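Local coordinates for VgrG protein (Vibrio cholerae, PDB 4DTH) that probably cross-links actin in host cells through its toxin domain, which binds ATP and magnesium ions, at residues G33-M38 against W84-V89. Numbering follows the deposited sequence.
Sequences GLVVAM and WQTHTV
An antiparallel strand pairing in the actin cross-linking domain joins Val36 to His87 and Met38 to Gln85 as hydrogen-bonded pairs, with Ala37 and Thr86 as the non-hydrogen-bonded pair between them. Val36 N reaches His87 O at 2.9 Å, and His87 N returns to Val36 O at 2.8 Å; the outer pair repeats this through Met38 N to Gln85 O and Gln85 N to Met38 O. Beyond Val36 the strands splay, and a water takes over the ladder, donating to Leu34 O and accepting from Val89 N, each at 2.7 Å. With Val89 CG1 swung opposite the backbone N (chi1 169°), CG2 is left opposite the carbonyl carbon and lies 3.5 Å from Leu34 CD1 and 3.6 Å from Val36 CB. At the far end the Trp84 ring lies over the Met38 backbone, Met38 CA standing 4.1 Å from the six-ring centroid, an off-centre CH-pi contact 30° from the normal. Strands 150-153 and 56-68 pair with 34-38 and 85-97 respectively. The contact therefore combines direct amide pairing with apolar packing, while water satisfies the main-chain polar atoms Leu34 O and Val89 N where the strands diverge.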
ATOM      1  N   GLY A  33      13.661  11.392  12.543  1.00 21.38           N
ATOM      2  CA  GLY A  33      14.959  11.620  13.163  1.00 20.56           C
ATOM      3  C   GLY A  33      16.165  11.423  12.279  1.00 23.42           C
ATOM      4  O   GLY A  33      17.283  11.716  12.709  1.00 22.14           O
ATOM      5  N   LEU A  34      15.963  10.879  11.065  1.00 19.03           N
ATOM      6  CA  LEU A  34      17.063  10.626  10.136  1.00 18.21           C
ATOM      7  C   LEU A  34      16.595  10.637   8.696  1.00 21.13           C
ATOM      8  O   LEU A  34      15.388  10.659   8.412  1.00 20.70           O
ATOM      9  CB  LEU A  34      17.789   9.282  10.458  1.00 17.86           C
ATOM     10  CG  LEU A  34      16.979   7.966  10.393  1.00 21.93           C
ATOM     11  CD1 LEU A  34      16.714   7.522   8.968  1.00 21.79           C
ATOM     12  CD2 LEU A  34      17.750   6.838  11.010  1.00 22.70           C
ATOM     13  N   VAL A  35      17.571  10.565   7.787  1.00 17.75           N
ATOM     14  CA  VAL A  35      17.352  10.418   6.357  1.00 18.13           C
ATOM     15  C   VAL A  35      18.341   9.390   5.797  1.00 20.06           C
ATOM     16  O   VAL A  35      19.354   9.088   6.427  1.00 20.14           O
ATOM     17  CB  VAL A  35      17.500  11.773   5.611  1.00 22.15           C
ATOM     18  CG1 VAL A  35      16.339  12.731   5.933  1.00 22.33           C
ATOM     19  CG2 VAL A  35      18.871  12.419   5.876  1.00 22.15           C
ATOM     20  N   VAL A  36      18.048   8.885   4.596  1.00 17.69           N
ATOM     21  CA  VAL A  36      18.949   8.056   3.807  1.00 17.08           C
ATOM     22  C   VAL A  36      19.296   8.900   2.574  1.00 20.87           C
ATOM     23  O   VAL A  36      18.419   9.569   2.017  1.00 20.24           O
ATOM     24  CB  VAL A  36      18.399   6.649   3.420  1.00 20.46           C
ATOM     25  CG1 VAL A  36      17.132   6.734   2.561  1.00 20.00           C
ATOM     26  CG2 VAL A  36      19.473   5.805   2.715  1.00 20.47           C
ATOM     27  N   ALA A  37      20.561   8.900   2.175  1.00 19.25           N
ATOM     28  CA  ALA A  37      20.957   9.582   0.946  1.00 19.73           C
ATOM     29  C   ALA A  37      21.493   8.510   0.016  1.00 24.02           C
ATOM     30  O   ALA A  37      22.173   7.577   0.460  1.00 21.92           O
ATOM     31  CB  ALA A  37      21.989  10.647   1.214  1.00 20.62           C
ATOM     32  N   MET A  38      21.087   8.571  -1.250  1.00 22.33           N
ATOM     33  CA  MET A  38      21.451   7.574  -2.251  1.00 24.00           C
ATOM     34  C   MET A  38      21.636   8.235  -3.616  1.00 29.30           C
ATOM     35  O   MET A  38      21.084   9.323  -3.809  1.00 27.77           O
ATOM     36  CB  MET A  38      20.324   6.535  -2.364  1.00 27.16           C
ATOM     37  CG  MET A  38      20.480   5.388  -1.420  1.00 32.01           C
ATOM     38  SD  MET A  38      19.340   4.041  -1.793  1.00 38.05           S
ATOM     39  CE  MET A  38      17.956   4.604  -1.011  1.00 33.75           C
ATOM     40  N   TRP A  84      23.356  12.762  -5.734  1.00 25.85           N
ATOM     41  CA  TRP A  84      22.676  11.998  -4.684  1.00 25.13           C
ATOM     42  C   TRP A  84      21.506  12.774  -4.109  1.00 27.98           C
ATOM     43  O   TRP A  84      21.566  14.003  -3.991  1.00 26.49           O
ATOM     44  CB  TRP A  84      23.652  11.610  -3.561  1.00 24.40           C
ATOM     45  CG  TRP A  84      24.521  10.424  -3.861  1.00 25.22           C
ATOM     46  CD1 TRP A  84      25.174  10.149  -5.031  1.00 28.90           C
ATOM     47  CD2 TRP A  84      24.930   9.414  -2.927  1.00 25.54           C
ATOM     48  NE1 TRP A  84      25.927   9.004  -4.896  1.00 28.47           N
ATOM     49  CE2 TRP A  84      25.804   8.538  -3.611  1.00 29.92           C
ATOM     50  CE3 TRP A  84      24.643   9.167  -1.573  1.00 26.19           C
ATOM     51  CZ2 TRP A  84      26.380   7.423  -2.991  1.00 29.53           C
ATOM     52  CZ3 TRP A  84      25.207   8.055  -0.962  1.00 28.04           C
ATOM     53  CH2 TRP A  84      26.056   7.191  -1.669  1.00 28.93           C
ATOM     54  N   GLN A  85      20.438  12.042  -3.766  1.00 24.78           N
ATOM     55  CA  GLN A  85      19.202  12.597  -3.212  1.00 24.17           C
ATOM     56  C   GLN A  85      18.964  12.094  -1.804  1.00 25.82           C
ATOM     57  O   GLN A  85      19.320  10.952  -1.499  1.00 25.87           O
ATOM     58  CB  GLN A  85      18.002  12.179  -4.085  1.00 25.83           C
ATOM     59  CG  GLN A  85      18.081  12.662  -5.547  1.00 30.55           C
ATOM     60  CD  GLN A  85      17.936  14.153  -5.648  1.00 38.09           C
ATOM     61  OE1 GLN A  85      16.929  14.719  -5.229  1.00 31.94           O
ATOM     62  NE2 GLN A  85      18.937  14.820  -6.207  1.00 29.53           N
ATOM     63  N   THR A  86      18.350  12.925  -0.958  0.50 21.43           N
ATOM     64  CA  THR A  86      18.003  12.564   0.414  0.50 20.66           C
ATOM     65  C   THR A  86      16.530  12.145   0.463  0.50 23.59           C
ATOM     66  O   THR A  86      15.696  12.745  -0.226  0.50 22.58           O
ATOM     67  CB  THR A  86      18.316  13.741   1.344  0.50 27.23           C
ATOM     68  OG1 THR A  86      19.721  13.989   1.356  0.50 27.53           O
ATOM     69  CG2 THR A  86      17.847  13.524   2.737  0.50 23.00           C
ATOM     70  N   HIS A  87      16.211  11.115   1.261  1.00 20.30           N
ATOM     71  CA  HIS A  87      14.846  10.632   1.433  1.00 20.36           C
ATOM     72  C   HIS A  87      14.610  10.267   2.870  1.00 22.03           C
ATOM     73  O   HIS A  87      15.553   9.900   3.571  1.00 20.77           O
ATOM     74  CB  HIS A  87      14.584   9.387   0.559  1.00 22.53           C
ATOM     75  CG  HIS A  87      14.782   9.588  -0.916  1.00 27.12           C
ATOM     76  ND1 HIS A  87      13.710   9.774  -1.765  1.00 30.40           N
ATOM     77  CD2 HIS A  87      15.916   9.558  -1.651  1.00 30.21           C
ATOM     78  CE1 HIS A  87      14.227   9.890  -2.978  1.00 30.19           C
ATOM     79  NE2 HIS A  87      15.547   9.773  -2.957  1.00 30.23           N
ATOM     80  N   THR A  88      13.349  10.260   3.290  1.00 19.55           N
ATOM     81  CA  THR A  88      13.002   9.717   4.599  1.00 19.25           C
ATOM     82  C   THR A  88      13.137   8.179   4.447  1.00 22.45           C
ATOM     83  O   THR A  88      13.166   7.664   3.322  1.00 21.33           O
ATOM     84  CB  THR A  88      11.582  10.119   5.021  1.00 28.56           C
ATOM     85  OG1 THR A  88      10.647   9.648   4.047  1.00 27.58           O
ATOM     86  CG2 THR A  88      11.433  11.627   5.216  1.00 30.09           C
ATOM     87  N   VAL A  89      13.251   7.474   5.563  1.00 19.51           N
ATOM     88  CA  VAL A  89      13.366   6.022   5.582  1.00 19.39           C
ATOM     89  C   VAL A  89      12.025   5.441   5.997  1.00 23.49           C
ATOM     90  O   VAL A  89      11.440   5.855   7.003  1.00 23.63           O
ATOM     91  CB  VAL A  89      14.510   5.522   6.498  1.00 22.20           C
ATOM     92  CG1 VAL A  89      14.431   4.011   6.721  1.00 21.64           C
ATOM     93  CG2 VAL A  89      15.875   5.908   5.939  1.00 22.01           C
TER
HETATM   94  O   HOH W   1      13.407   8.863   7.911  1.00 22.80           O